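Local coordinates for chitin elicitor receptor kinase 1 (Arabidopsis thaliana, PDB 4EBY), which binds chitin oligomers through its LysM-containing ectodomain and, on chitin-induced dimerization, acts as a plant immune receptor kinase, at residues Y13-T19 against I55-S59; P41-N46 against R60-P64; V127-C131 against L142-Y146; S137-L142 against F195-K199. One frame throughout, in Å; residues are numbered along the deposited sequence.

Interaction 1: Y13-T19 against I55-S59. With NAG (2-acetamido-2-deoxy-beta-D-glucopyranose), chain F; NAG (2-acetamido-2-deoxy-beta-D-glucopyranose), chain C.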
loop_
_atom_site.group_PDB
_atom_site.type_symbol
_atom_site.label_atom_id
_atom_site.label_comp_id
_atom_site.label_asym_id
_atom_site.label_seq_id
_atom_site.Cartn_x
_atom_site.Cartn_y
_atom_site.Cartn_z
ATOM N N TYR A 13 3.386 7.116 -2.292
ATOM C CA TYR A 13 3.691 8.533 -2.456
ATOM C C TYR A 13 4.940 8.738 -3.319
ATOM O O TYR A 13 5.920 8.003 -3.174
ATOM C CB TYR A 13 3.893 9.171 -1.082
ATOM C CG TYR A 13 4.256 10.630 -1.144
ATOM C CD1 TYR A 13 3.275 11.596 -1.297
ATOM C CD2 TYR A 13 5.584 11.042 -1.052
ATOM C CE1 TYR A 13 3.598 12.949 -1.372
ATOM C CE2 TYR A 13 5.918 12.399 -1.113
ATOM C CZ TYR A 13 4.917 13.342 -1.272
ATOM O OH TYR A 13 5.241 14.691 -1.329
ATOM N N LEU A 14 4.889 9.731 -4.205
ATOM C CA LEU A 14 5.957 9.940 -5.174
ATOM C C LEU A 14 6.946 11.023 -4.754
ATOM O O LEU A 14 6.582 12.198 -4.613
ATOM C CB LEU A 14 5.339 10.325 -6.519
ATOM C CG LEU A 14 4.429 9.275 -7.152
ATOM C CD1 LEU A 14 3.908 9.829 -8.496
ATOM C CD2 LEU A 14 5.204 7.994 -7.387
ATOM N N GLU A 15 8.200 10.625 -4.547
ATOM C CA GLU A 15 9.262 11.598 -4.391
ATOM C C GLU A 15 10.597 11.054 -4.910
ATOM O O GLU A 15 10.770 9.849 -5.078
ATOM C CB GLU A 15 9.379 12.067 -2.951
ATOM C CG GLU A 15 9.864 11.003 -2.032
ATOM C CD GLU A 15 9.882 11.442 -0.562
ATOM O OE1 GLU A 15 10.027 10.547 0.287
ATOM O OE2 GLU A 15 9.770 12.660 -0.258
ATOM N N ASN A 16 11.520 11.972 -5.169
ATOM C CA ASN A 16 12.876 11.650 -5.596
ATOM C C ASN A 16 12.899 10.890 -6.909
ATOM O O ASN A 16 13.853 10.170 -7.186
ATOM C CB ASN A 16 13.643 10.834 -4.535
ATOM C CG ASN A 16 14.124 11.678 -3.367
ATOM O OD1 ASN A 16 13.992 12.897 -3.365
ATOM N ND2 ASN A 16 14.677 11.001 -2.350
ATOM N N GLY A 17 11.843 11.034 -7.708
ATOM C CA GLY A 17 11.937 10.636 -9.107
ATOM C C GLY A 17 11.267 9.340 -9.548
ATOM O O GLY A 17 11.326 8.987 -10.735
ATOM N N THR A 18 10.638 8.639 -8.608
ATOM C CA THR A 18 10.005 7.346 -8.848
ATOM C C THR A 18 9.156 7.323 -10.105
ATOM O O THR A 18 8.336 8.214 -10.308
ATOM C CB THR A 18 9.054 7.047 -7.690
ATOM O OG1 THR A 18 9.807 7.084 -6.475
ATOM C CG2 THR A 18 8.400 5.686 -7.863
ATOM N N THR A 19 9.365 6.310 -10.946
ATOM C CA THR A 19 8.527 6.113 -12.138
ATOM C C THR A 19 7.452 5.035 -11.931
ATOM O O THR A 19 7.502 4.236 -10.982
ATOM C CB THR A 19 9.358 5.653 -13.322
ATOM O OG1 THR A 19 9.992 4.416 -12.987
ATOM C CG2 THR A 19 10.411 6.701 -13.693
ATOM N N ILE A 55 4.915 10.783 -14.547
ATOM C CA ILE A 55 4.057 10.946 -13.376
ATOM C C ILE A 55 4.557 12.064 -12.459
ATOM O O ILE A 55 5.729 12.451 -12.508
ATOM C CB ILE A 55 3.836 9.619 -12.616
ATOM C CG1 ILE A 55 5.157 9.015 -12.109
ATOM C CG2 ILE A 55 3.124 8.615 -13.508
ATOM C CD1 ILE A 55 4.956 7.735 -11.282
ATOM N N GLN A 56 3.654 12.590 -11.642
ATOM C CA GLN A 56 3.862 13.853 -10.941
ATOM C C GLN A 56 4.326 13.658 -9.506
ATOM O O GLN A 56 3.601 13.107 -8.684
ATOM C CB GLN A 56 2.542 14.630 -10.919
ATOM C CG GLN A 56 2.636 16.045 -10.386
ATOM C CD GLN A 56 2.807 17.060 -11.501
ATOM O OE1 GLN A 56 2.787 16.708 -12.686
ATOM N NE2 GLN A 56 2.976 18.328 -11.130
ATOM N N MET A 57 5.521 14.149 -9.187
ATOM C CA MET A 57 5.993 14.068 -7.801
ATOM C C MET A 57 5.009 14.772 -6.871
ATOM O O MET A 57 4.399 15.775 -7.245
ATOM C CB MET A 57 7.381 14.703 -7.665
ATOM C CG MET A 57 8.486 13.993 -8.430
ATOM S SD MET A 57 8.676 12.241 -8.030
ATOM C CE MET A 57 7.705 11.482 -9.328
ATOM N N GLY A 58 4.851 14.237 -5.667
ATOM C CA GLY A 58 3.987 14.851 -4.670
ATOM C C GLY A 58 2.583 14.288 -4.684
ATOM O O GLY A 58 1.745 14.642 -3.839
ATOM N N SER A 59 2.321 13.398 -5.628
ATOM C CA SER A 59 1.040 12.708 -5.685
ATOM C C SER A 59 1.203 11.279 -5.159
ATOM O O SER A 59 2.326 10.825 -4.882
ATOM C CB SER A 59 0.501 12.707 -7.119
ATOM O OG SER A 59 1.258 11.851 -7.960
HETATM C C1 NAG F . 15.128 11.804 -1.233
HETATM C C2 NAG F . 15.012 10.826 -0.054
HETATM C C3 NAG F . 15.561 11.419 1.236
HETATM C C4 NAG F . 16.944 12.004 1.002
HETATM C C5 NAG F . 16.992 12.865 -0.261
HETATM C C6 NAG F . 18.420 13.315 -0.551
HETATM C C7 NAG F . 13.357 9.093 0.171
HETATM C C8 NAG F . 11.922 8.682 -0.037
HETATM N N2 NAG F . 13.644 10.394 0.156
HETATM O O3 NAG F . 15.624 10.411 2.237
HETATM O O4 NAG F . 17.298 12.803 2.109
HETATM O O5 NAG F . 16.487 12.146 -1.373
HETATM O O6 NAG F . 19.250 12.182 -0.690
HETATM O O7 NAG F . 14.220 8.233 0.342
HETATM C C1 NAG C . 8.790 7.466 4.599
HETATM C C2 NAG C . 8.737 8.611 3.578
HETATM C C3 NAG C . 9.955 9.530 3.730
HETATM C C4 NAG C . 10.215 9.925 5.179
HETATM C C5 NAG C . 10.108 8.713 6.100
HETATM C C6 NAG C . 10.226 9.092 7.574
HETATM C C7 NAG C . 7.838 8.420 1.302
HETATM C C8 NAG C . 8.023 7.884 -0.100
HETATM N N2 NAG C . 8.725 8.065 2.238
HETATM O O3 NAG C . 9.819 10.695 2.930
HETATM O O4 NAG C . 11.522 10.460 5.280
HETATM O O5 NAG C . 8.871 8.054 5.894
HETATM O O6 NAG C . 9.167 9.970 7.904
HETATM O O7 NAG C . 6.881 9.153 1.549
#
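Leu14 and Ser59 bring two beta turns together at the end of a strand pair in this LysM-type fold: a type I' turn, Glu15 to Thr18, lies beside a type II turn, Gln56 to Ser59. Two backbone bonds join them. Leu14 N donates to Ser59 O (2.9 Å), and Gly58 N returns a bond to Leu14 O (2.9 Å). A third bond, from Gly17 N to Met57 SD (3.4 Å), is weak. Within the second turn, Ser59 OG donates to Gln56 O from within that carbonyl's plane.

The apolar part centres on Leu14, whose CD1 meets Ile55 CD1 (3.6 Å), the two side chains crossing at about a right angle. Met57 doubles back through bends at chi2 and chi3 (-56° and 96°), which lays its CE against Leu14 CB (3.9 Å). Behind this layer Leu14 also rests on Ile23 of helix 20-26. The Tyr13 ring comes up beside Gly58, its CE1 3.5 Å from Gly58 O, and makes a cation-pi contact with Arg149.

Sugar marks the outer side of the first turn. Asn16 begins the sequon Asn16-Gly17-Thr18, and its ND2 is bonded covalently to C1 of NAG chain F (1.4 Å).

Interaction 2: P41-N46 against R60-P64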
loop_
_atom_site.group_PDB
_atom_site.type_symbol
_atom_site.label_atom_id
_atom_site.label_comp_id
_atom_site.label_asym_id
_atom_site.label_seq_id
_atom_site.Cartn_x
_atom_site.Cartn_y
_atom_site.Cartn_z
ATOM N N PRO A 41 -3.682 -2.479 -15.040
ATOM C CA PRO A 41 -4.202 -2.839 -13.712
ATOM C C PRO A 41 -4.018 -1.722 -12.679
ATOM O O PRO A 41 -4.875 -1.527 -11.824
ATOM C CB PRO A 41 -3.371 -4.078 -13.334
ATOM C CG PRO A 41 -3.062 -4.686 -14.628
ATOM C CD PRO A 41 -2.782 -3.517 -15.572
ATOM N N ILE A 42 -2.907 -1.002 -12.769
ATOM C CA ILE A 42 -2.672 0.161 -11.928
ATOM C C ILE A 42 -3.433 1.400 -12.403
ATOM O O ILE A 42 -4.085 2.082 -11.602
ATOM C CB ILE A 42 -1.166 0.474 -11.850
ATOM C CG1 ILE A 42 -0.468 -0.661 -11.113
ATOM C CG2 ILE A 42 -0.937 1.779 -11.105
ATOM C CD1 ILE A 42 1.071 -0.574 -11.224
ATOM N N LEU A 43 -3.363 1.687 -13.700
ATOM C CA LEU A 43 -3.967 2.906 -14.220
ATOM C C LEU A 43 -5.476 2.973 -13.970
ATOM O O LEU A 43 -6.025 4.060 -13.804
ATOM C CB LEU A 43 -3.666 3.096 -15.704
ATOM C CG LEU A 43 -2.174 3.348 -15.992
ATOM C CD1 LEU A 43 -1.939 3.405 -17.478
ATOM C CD2 LEU A 43 -1.724 4.651 -15.323
ATOM N N ARG A 44 -6.140 1.822 -13.952
ATOM C CA ARG A 44 -7.596 1.822 -13.718
ATOM C C ARG A 44 -7.977 2.444 -12.395
ATOM O O ARG A 44 -9.080 2.960 -12.253
ATOM C CB ARG A 44 -8.143 0.404 -13.725
ATOM C CG ARG A 44 -8.375 -0.139 -15.070
ATOM C CD ARG A 44 -8.906 -1.536 -14.929
ATOM N NE ARG A 44 -8.902 -2.178 -16.224
ATOM C CZ ARG A 44 -8.049 -3.123 -16.578
ATOM N NH1 ARG A 44 -7.145 -3.572 -15.711
ATOM N NH2 ARG A 44 -8.127 -3.632 -17.793
ATOM N N TYR A 45 -7.081 2.374 -11.419
ATOM C CA TYR A 45 -7.336 2.948 -10.102
ATOM C C TYR A 45 -6.804 4.371 -9.961
ATOM O O TYR A 45 -6.879 4.953 -8.885
ATOM C CB TYR A 45 -6.749 2.044 -9.004
ATOM C CG TYR A 45 -7.494 0.734 -8.880
ATOM C CD1 TYR A 45 -8.683 0.640 -8.120
ATOM C CD2 TYR A 45 -7.055 -0.388 -9.555
ATOM C CE1 TYR A 45 -9.362 -0.565 -8.037
ATOM C CE2 TYR A 45 -7.725 -1.592 -9.475
ATOM C CZ TYR A 45 -8.882 -1.670 -8.717
ATOM O OH TYR A 45 -9.535 -2.878 -8.672
ATOM N N ASN A 46 -6.263 4.923 -11.046
ATOM C CA ASN A 46 -5.646 6.251 -11.011
ATOM C C ASN A 46 -6.034 7.052 -12.248
ATOM O O ASN A 46 -5.203 7.356 -13.087
ATOM C CB ASN A 46 -4.122 6.132 -10.955
ATOM C CG ASN A 46 -3.638 5.453 -9.697
ATOM O OD1 ASN A 46 -3.454 6.103 -8.665
ATOM N ND2 ASN A 46 -3.448 4.134 -9.764
ATOM N N ARG A 60 0.080 10.582 -5.008
ATOM C CA ARG A 60 0.089 9.180 -4.604
ATOM C C ARG A 60 -0.491 8.303 -5.701
ATOM O O ARG A 60 -1.506 8.660 -6.335
ATOM C CB ARG A 60 -0.746 9.002 -3.330
ATOM C CG ARG A 60 -0.080 9.557 -2.075
ATOM C CD ARG A 60 -1.100 9.693 -0.950
ATOM N NE ARG A 60 -0.533 10.191 0.303
ATOM C CZ ARG A 60 -0.142 9.414 1.322
ATOM N NH1 ARG A 60 -0.201 8.090 1.227
ATOM N NH2 ARG A 60 0.341 9.962 2.431
ATOM N N VAL A 61 0.158 7.168 -5.941
ATOM C CA VAL A 61 -0.334 6.187 -6.899
ATOM C C VAL A 61 -0.941 5.012 -6.151
ATOM O O VAL A 61 -0.320 4.456 -5.236
ATOM C CB VAL A 61 0.805 5.680 -7.820
ATOM C CG1 VAL A 61 0.304 4.593 -8.785
ATOM C CG2 VAL A 61 1.441 6.849 -8.578
ATOM N N LEU A 62 -2.164 4.645 -6.522
ATOM C CA LEU A 62 -2.840 3.496 -5.918
ATOM C C LEU A 62 -2.517 2.224 -6.689
ATOM O O LEU A 62 -2.673 2.180 -7.905
ATOM C CB LEU A 62 -4.361 3.718 -5.918
ATOM C CG LEU A 62 -4.839 4.781 -4.942
ATOM C CD1 LEU A 62 -6.304 5.086 -5.208
ATOM C CD2 LEU A 62 -4.626 4.305 -3.503
ATOM N N VAL A 63 -2.082 1.187 -5.982
ATOM C CA VAL A 63 -1.708 -0.054 -6.653
ATOM C C VAL A 63 -2.508 -1.226 -6.101
ATOM O O VAL A 63 -2.421 -1.522 -4.902
ATOM C CB VAL A 63 -0.182 -0.344 -6.454
ATOM C CG1 VAL A 63 0.264 -1.619 -7.200
ATOM C CG2 VAL A 63 0.661 0.841 -6.904
ATOM N N PRO A 64 -3.259 -1.940 -6.955
ATOM C CA PRO A 64 -3.988 -3.097 -6.417
ATOM C C PRO A 64 -3.054 -4.265 -6.107
ATOM O O PRO A 64 -2.067 -4.471 -6.831
ATOM C CB PRO A 64 -4.938 -3.470 -7.556
ATOM C CG PRO A 64 -4.128 -3.086 -8.813
ATOM C CD PRO A 64 -3.395 -1.814 -8.432
HETATM O O HOH W 1 -2.114 9.058 -8.905
#
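Asn46 and Leu62 meet where a short helix and the type I turn after it, Leu43 to Asn46, lead toward strand 60-70, the last strand of a strand-helix-helix-strand unit, as in LysM domains. The polar link is one amide doing the work of a neighbouring strand. Leu62 N donates to Asn46 OD1 (2.9 Å) at 176°, and Asn46 ND2 donates to Leu62 O (2.8 Å), in the carbonyl plane and on a lone pair. The same ND2 also reaches Ile42 O, which takes Tyr45 N on the opposite face of its plane. With both amide ends engaged, the group is fixed in rotation and holds its edge toward the strand, with Leu62 O only 2° out of the amide plane. The backbones of Val61 and Val63 instead bond to Tyr12 and Ala10 of strand 8-13.

Apolar contacts flank the amide. Ile42 and Val61 cross at about a right angle, CG2 of Ile42 3.9 Å from CG1 of Val61, while Ile42 CG1 runs alongside Val63 and meets the Pro64 ring. Tyr45, with CG beside its backbone N (chi1 -69°), brings CE2 to Pro64 CB (3.9 Å).

A water donates to both Asn46 OD1 (3.3 Å) and Arg60 O (2.7 Å).

Interaction 3: V127-C131 against L142-Y146. With NAG (2-acetamido-2-deoxy-beta-D-glucopyranose), chain D.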
loop_
_atom_site.group_PDB
_atom_site.type_symbol
_atom_site.label_atom_id
_atom_site.label_comp_id
_atom_site.label_asym_id
_atom_site.label_seq_id
_atom_site.Cartn_x
_atom_site.Cartn_y
_atom_site.Cartn_z
ATOM N N VAL A 127 3.499 -6.169 3.234
ATOM C CA VAL A 127 2.672 -4.976 3.306
ATOM C C VAL A 127 1.303 -5.439 3.810
ATOM O O VAL A 127 0.704 -6.368 3.241
ATOM C CB VAL A 127 2.523 -4.342 1.909
ATOM C CG1 VAL A 127 1.529 -3.204 1.938
ATOM C CG2 VAL A 127 3.901 -3.832 1.385
ATOM N N ASN A 128 0.807 -4.805 4.868
ATOM C CA ASN A 128 -0.451 -5.244 5.455
ATOM C C ASN A 128 -1.647 -4.648 4.728
ATOM O O ASN A 128 -1.504 -3.708 3.934
ATOM C CB ASN A 128 -0.476 -4.865 6.926
ATOM C CG ASN A 128 0.457 -5.716 7.747
ATOM O OD1 ASN A 128 0.830 -6.825 7.335
ATOM N ND2 ASN A 128 0.814 -5.214 8.942
ATOM N N CYS A 129 -2.825 -5.218 4.982
ATOM C CA CYS A 129 -4.034 -4.718 4.331
ATOM C C CYS A 129 -5.218 -4.980 5.230
ATOM O O CYS A 129 -5.076 -5.617 6.269
ATOM C CB CYS A 129 -4.241 -5.412 2.976
ATOM S SG CYS A 129 -4.147 -7.250 3.002
ATOM N N SER A 130 -6.379 -4.491 4.806
ATOM C CA SER A 130 -7.635 -4.723 5.514
ATOM C C SER A 130 -8.713 -5.105 4.515
ATOM O O SER A 130 -8.702 -4.617 3.384
ATOM C CB SER A 130 -8.077 -3.448 6.216
ATOM O OG SER A 130 -9.323 -3.673 6.897
ATOM N N CYS A 131 -9.651 -5.947 4.965
ATOM C CA CYS A 131 -10.858 -6.277 4.211
ATOM C C CYS A 131 -12.093 -5.614 4.810
ATOM O O CYS A 131 -13.211 -5.858 4.347
ATOM C CB CYS A 131 -11.061 -7.795 4.129
ATOM S SG CYS A 131 -9.689 -8.623 3.260
ATOM N N LEU A 142 -13.232 -2.709 0.357
ATOM C CA LEU A 142 -11.964 -2.515 -0.355
ATOM C C LEU A 142 -11.238 -1.383 0.344
ATOM O O LEU A 142 -11.813 -0.307 0.554
ATOM C CB LEU A 142 -12.222 -2.140 -1.825
ATOM C CG LEU A 142 -10.970 -1.726 -2.603
ATOM C CD1 LEU A 142 -9.991 -2.896 -2.712
ATOM C CD2 LEU A 142 -11.351 -1.273 -4.007
ATOM N N PHE A 143 -9.986 -1.633 0.725
ATOM C CA PHE A 143 -9.240 -0.709 1.579
ATOM C C PHE A 143 -7.881 -0.365 1.049
ATOM O O PHE A 143 -7.181 -1.227 0.499
ATOM C CB PHE A 143 -9.106 -1.262 3.002
ATOM C CG PHE A 143 -10.394 -1.184 3.757
ATOM C CD1 PHE A 143 -10.621 -0.142 4.639
ATOM C CD2 PHE A 143 -11.404 -2.092 3.510
ATOM C CE1 PHE A 143 -11.860 -0.023 5.285
ATOM C CE2 PHE A 143 -12.628 -1.986 4.128
ATOM C CZ PHE A 143 -12.852 -0.966 5.040
ATOM N N VAL A 144 -7.529 0.900 1.237
ATOM C CA VAL A 144 -6.216 1.418 0.872
ATOM C C VAL A 144 -5.334 1.345 2.104
ATOM O O VAL A 144 -5.693 1.844 3.174
ATOM C CB VAL A 144 -6.276 2.897 0.438
ATOM C CG1 VAL A 144 -4.900 3.385 0.001
ATOM C CG2 VAL A 144 -7.303 3.113 -0.698
ATOM N N THR A 145 -4.185 0.703 1.956
ATOM C CA THR A 145 -3.138 0.765 2.954
ATOM C C THR A 145 -2.394 2.080 2.717
ATOM O O THR A 145 -1.699 2.255 1.702
ATOM C CB THR A 145 -2.200 -0.431 2.772
ATOM O OG1 THR A 145 -2.945 -1.632 3.023
ATOM C CG2 THR A 145 -1.036 -0.359 3.740
ATOM N N TYR A 146 -2.572 3.014 3.642
ATOM C CA TYR A 146 -2.225 4.407 3.412
ATOM C C TYR A 146 -1.178 4.865 4.415
ATOM O O TYR A 146 -1.480 5.087 5.578
ATOM C CB TYR A 146 -3.515 5.253 3.535
ATOM C CG TYR A 146 -3.369 6.723 3.201
ATOM C CD1 TYR A 146 -3.795 7.217 1.978
ATOM C CD2 TYR A 146 -2.848 7.624 4.129
ATOM C CE1 TYR A 146 -3.697 8.563 1.667
ATOM C CE2 TYR A 146 -2.738 8.983 3.820
ATOM C CZ TYR A 146 -3.165 9.434 2.581
ATOM O OH TYR A 146 -3.085 10.768 2.242
HETATM C C1 NAG D . 1.494 -6.107 9.864
HETATM C C2 NAG D . 2.679 -5.317 10.428
HETATM C C3 NAG D . 3.406 -6.085 11.528
HETATM C C4 NAG D . 2.446 -6.690 12.528
HETATM C C5 NAG D . 1.271 -7.367 11.828
HETATM C C6 NAG D . 0.241 -7.893 12.821
HETATM C C7 NAG D . 3.849 -3.967 8.762
HETATM C C8 NAG D . 4.968 -3.962 7.724
HETATM N N2 NAG D . 3.668 -5.107 9.386
HETATM O O3 NAG D . 4.330 -5.248 12.199
HETATM O O4 NAG D . 3.166 -7.645 13.289
HETATM O O5 NAG D . 0.645 -6.460 10.941
HETATM O O6 NAG D . -0.280 -6.853 13.617
HETATM O O7 NAG D . 3.146 -2.978 8.971
HETATM O O HOH W 2 -5.716 -2.328 2.817
HETATM O O HOH W 3 -9.274 -4.371 0.690
#
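Cys129 faces Thr145 and Ser130 faces Phe143 with CA atoms 5.7 and 5.8 Å apart, the chains running in opposite directions, but Ser130 O stands 4.2 Å from Phe143 N, too far for a direct bond. This is a water-bridged seam between segment 127-131, which leaves outer strand 122-128, and strand 143-147 of the LysM domain; the two strands belong to one mixed sheet but are not adjacent in it. One water accepts from Ser130 N and donates to Thr145 OG1, with a weaker bond to Phe143 O; another is held by Phe143 N and donates to Ser130 O. Each thus stands in for a backbone bond that the spacing denies.

Thr145 makes the direct polar link: its OG1 donates to Asn128 O (2.7 Å) while accepting a hydrogen bond from the first water (2.9 Å). The torsion that sets OG1 beside its own backbone N (chi1 -64°) also lays the methyl CG2 near the same carbonyl. Phe143 leans across Ser130, its CB against Ser130 O (3.4 Å). Ser130 OG sits over one face of the ring, toward the rim, and is hydrogen-bonded to Gly132 N; Tyr171 meets Phe143 edge-to-face.

Disulfides tie Cys129 to Cys67 and Cys131 to Cys5. Asn128, first residue of the sequon Asn128-Cys129-Ser130, carries a glycan, its ND2 bonded covalently to C1 of NAG chain D (1.5 Å).

Interaction 4: S137-L142 against F195-K199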
loop_
_atom_site.group_PDB
_atom_site.type_symbol
_atom_site.label_atom_id
_atom_site.label_comp_id
_atom_site.label_asym_id
_atom_site.label_seq_id
_atom_site.Cartn_x
_atom_site.Cartn_y
_atom_site.Cartn_z
ATOM N N SER A 137 -18.853 -0.817 9.455
ATOM C CA SER A 137 -19.773 -0.548 8.361
ATOM C C SER A 137 -19.875 -1.735 7.420
ATOM O O SER A 137 -18.877 -2.396 7.131
ATOM C CB SER A 137 -19.307 0.676 7.564
ATOM O OG SER A 137 -20.143 0.881 6.433
ATOM N N LYS A 138 -21.083 -1.984 6.919
ATOM C CA LYS A 138 -21.261 -2.957 5.848
ATOM C C LYS A 138 -20.962 -2.361 4.471
ATOM O O LYS A 138 -20.956 -3.075 3.467
ATOM C CB LYS A 138 -22.694 -3.510 5.872
ATOM C CG LYS A 138 -23.023 -4.337 7.105
ATOM C CD LYS A 138 -24.527 -4.387 7.319
ATOM C CE LYS A 138 -25.262 -4.578 5.998
ATOM N NZ LYS A 138 -26.708 -4.228 6.115
ATOM N N ASP A 139 -20.708 -1.056 4.417
ATOM C CA ASP A 139 -20.606 -0.358 3.133
ATOM C C ASP A 139 -19.237 -0.412 2.459
ATOM O O ASP A 139 -19.094 0.044 1.330
ATOM C CB ASP A 139 -20.994 1.112 3.300
ATOM C CG ASP A 139 -22.474 1.302 3.603
ATOM O OD1 ASP A 139 -23.272 0.373 3.352
ATOM O OD2 ASP A 139 -22.826 2.389 4.096
ATOM N N PHE A 140 -18.233 -0.935 3.150
ATOM C CA PHE A 140 -16.863 -0.886 2.618
ATOM C C PHE A 140 -16.142 -2.211 2.731
ATOM O O PHE A 140 -16.035 -2.773 3.820
ATOM C CB PHE A 140 -16.035 0.194 3.322
ATOM C CG PHE A 140 -16.696 1.550 3.342
ATOM C CD1 PHE A 140 -16.760 2.317 2.195
ATOM C CD2 PHE A 140 -17.243 2.051 4.516
ATOM C CE1 PHE A 140 -17.370 3.555 2.192
ATOM C CE2 PHE A 140 -17.853 3.295 4.529
ATOM C CZ PHE A 140 -17.913 4.051 3.360
ATOM N N GLY A 141 -15.618 -2.687 1.596
ATOM C CA GLY A 141 -14.929 -3.962 1.566
ATOM C C GLY A 141 -13.620 -3.902 0.794
ATOM O O GLY A 141 -12.983 -4.931 0.598
ATOM N N LEU A 142 -13.232 -2.709 0.357
ATOM C CA LEU A 142 -11.964 -2.515 -0.355
ATOM C C LEU A 142 -11.238 -1.383 0.344
ATOM O O LEU A 142 -11.813 -0.307 0.554
ATOM C CB LEU A 142 -12.222 -2.140 -1.825
ATOM C CG LEU A 142 -10.970 -1.726 -2.603
ATOM C CD1 LEU A 142 -9.991 -2.896 -2.712
ATOM C CD2 LEU A 142 -11.351 -1.273 -4.007
ATOM N N PHE A 195 -17.734 2.437 -4.116
ATOM C CA PHE A 195 -17.133 1.685 -3.017
ATOM C C PHE A 195 -17.677 0.258 -3.038
ATOM O O PHE A 195 -18.885 0.049 -2.873
ATOM C CB PHE A 195 -17.503 2.309 -1.658
ATOM C CG PHE A 195 -16.837 3.639 -1.377
ATOM C CD1 PHE A 195 -15.503 3.705 -1.005
ATOM C CD2 PHE A 195 -17.557 4.819 -1.451
ATOM C CE1 PHE A 195 -14.894 4.917 -0.742
ATOM C CE2 PHE A 195 -16.954 6.035 -1.175
ATOM C CZ PHE A 195 -15.624 6.084 -0.822
ATOM N N PRO A 196 -16.797 -0.737 -3.227
ATOM C CA PRO A 196 -17.248 -2.116 -3.033
ATOM C C PRO A 196 -17.684 -2.307 -1.589
ATOM O O PRO A 196 -17.013 -1.807 -0.689
ATOM C CB PRO A 196 -15.983 -2.940 -3.315
ATOM C CG PRO A 196 -15.151 -2.072 -4.208
ATOM C CD PRO A 196 -15.398 -0.671 -3.688
ATOM N N PRO A 197 -18.814 -2.995 -1.365
ATOM C CA PRO A 197 -19.314 -3.183 0.004
ATOM C C PRO A 197 -18.565 -4.298 0.732
ATOM O O PRO A 197 -17.779 -5.026 0.114
ATOM C CB PRO A 197 -20.782 -3.567 -0.218
ATOM C CG PRO A 197 -20.776 -4.262 -1.542
ATOM C CD PRO A 197 -19.742 -3.532 -2.379
ATOM N N PHE A 198 -18.793 -4.414 2.041
ATOM C CA PHE A 198 -18.191 -5.477 2.823
ATOM C C PHE A 198 -18.744 -6.821 2.372
ATOM O O PHE A 198 -19.927 -6.934 2.051
ATOM C CB PHE A 198 -18.502 -5.267 4.312
ATOM C CG PHE A 198 -17.852 -6.275 5.211
ATOM C CD1 PHE A 198 -16.496 -6.208 5.469
ATOM C CD2 PHE A 198 -18.589 -7.303 5.779
ATOM C CE1 PHE A 198 -15.885 -7.134 6.294
ATOM C CE2 PHE A 198 -17.980 -8.235 6.605
ATOM C CZ PHE A 198 -16.626 -8.148 6.858
ATOM N N LYS A 199 -17.899 -7.845 2.354
ATOM C CA LYS A 199 -18.376 -9.204 2.088
ATOM C C LYS A 199 -17.872 -10.184 3.139
ATOM O O LYS A 199 -16.665 -10.316 3.342
ATOM C CB LYS A 199 -17.963 -9.680 0.693
ATOM C CG LYS A 199 -18.654 -8.946 -0.441
ATOM C CD LYS A 199 -18.679 -9.782 -1.710
ATOM C CE LYS A 199 -19.154 -8.956 -2.894
ATOM N NZ LYS A 199 -20.420 -8.235 -2.591
HETATM O O HOH W 4 -22.029 -5.729 3.108
HETATM O O HOH W 5 -20.642 0.517 -0.774
HETATM O O HOH W 6 -14.817 -0.012 -0.104
#
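Phe140 and Phe195 form a T-shaped (edge-to-face) stack on the tightly packed side of this contact. The edge of Phe140 points at the face of Phe195, with CE1 3.6 Å from Phe195 CG and the planes at 88°. The Phe140 face is roofed by Asp139 CB over its centre, and Ile167 and Tyr171 of helix 165-171 pack against Phe140. Next to the rings Leu142 crosses Pro196, its CB lying 3.8 Å from Pro196 CG. Leu142 takes its CG away from the backbone N (chi1 172°), which also brings CD2 to the proline ring.

The backbones close in on each other here. Gly141 N donates to Pro196 O (2.8 Å) and Phe198 N to Lys138 O (2.9 Å). Three CA-H...O contacts fill in between, among them Pro197 CA to Asp139 O (3.5 Å). Phe140 O lies at the edge of the Phe198 ring, near its plane.

Toward solvent the fit is looser. Lys138, Asp139 and Pro197 are exposed, and water does the bridging: one donates to Lys138 O and Phe198 O (2.6 Å), another to Asp139 O and Phe195 O. Lys138 turns its chain end away. Asp139 N donates to Ser137 OG, an ST turn, so the whole is a turn-containing loop leading into strand 143-147 of the LysM domain, clasped by the last modelled part of the chain.

Overall arrangement
Interactions 1 and 4 lie at the surface, on opposite sides of the chain's centre and about 17 Å apart at their nearest atoms. Both join loops through backbone bonds, but interaction 4 adds an aromatic pair and bridging waters. Interaction 3 is buried and interaction 2 partly so; both reach the same sheet and touch where Leu62 CD2 meets Val144 CG1 (3.6 Å). The Asn46 amide stands in for a strand neighbour in interaction 2, whereas waters do so in interaction 3. Glycans mark interactions 1 and 3, with NAG on Asn16 and on Asn128. Interactions 1 and 2 touch through Leu14 and Val61, while Leu142 belongs to interactions 3 and 4.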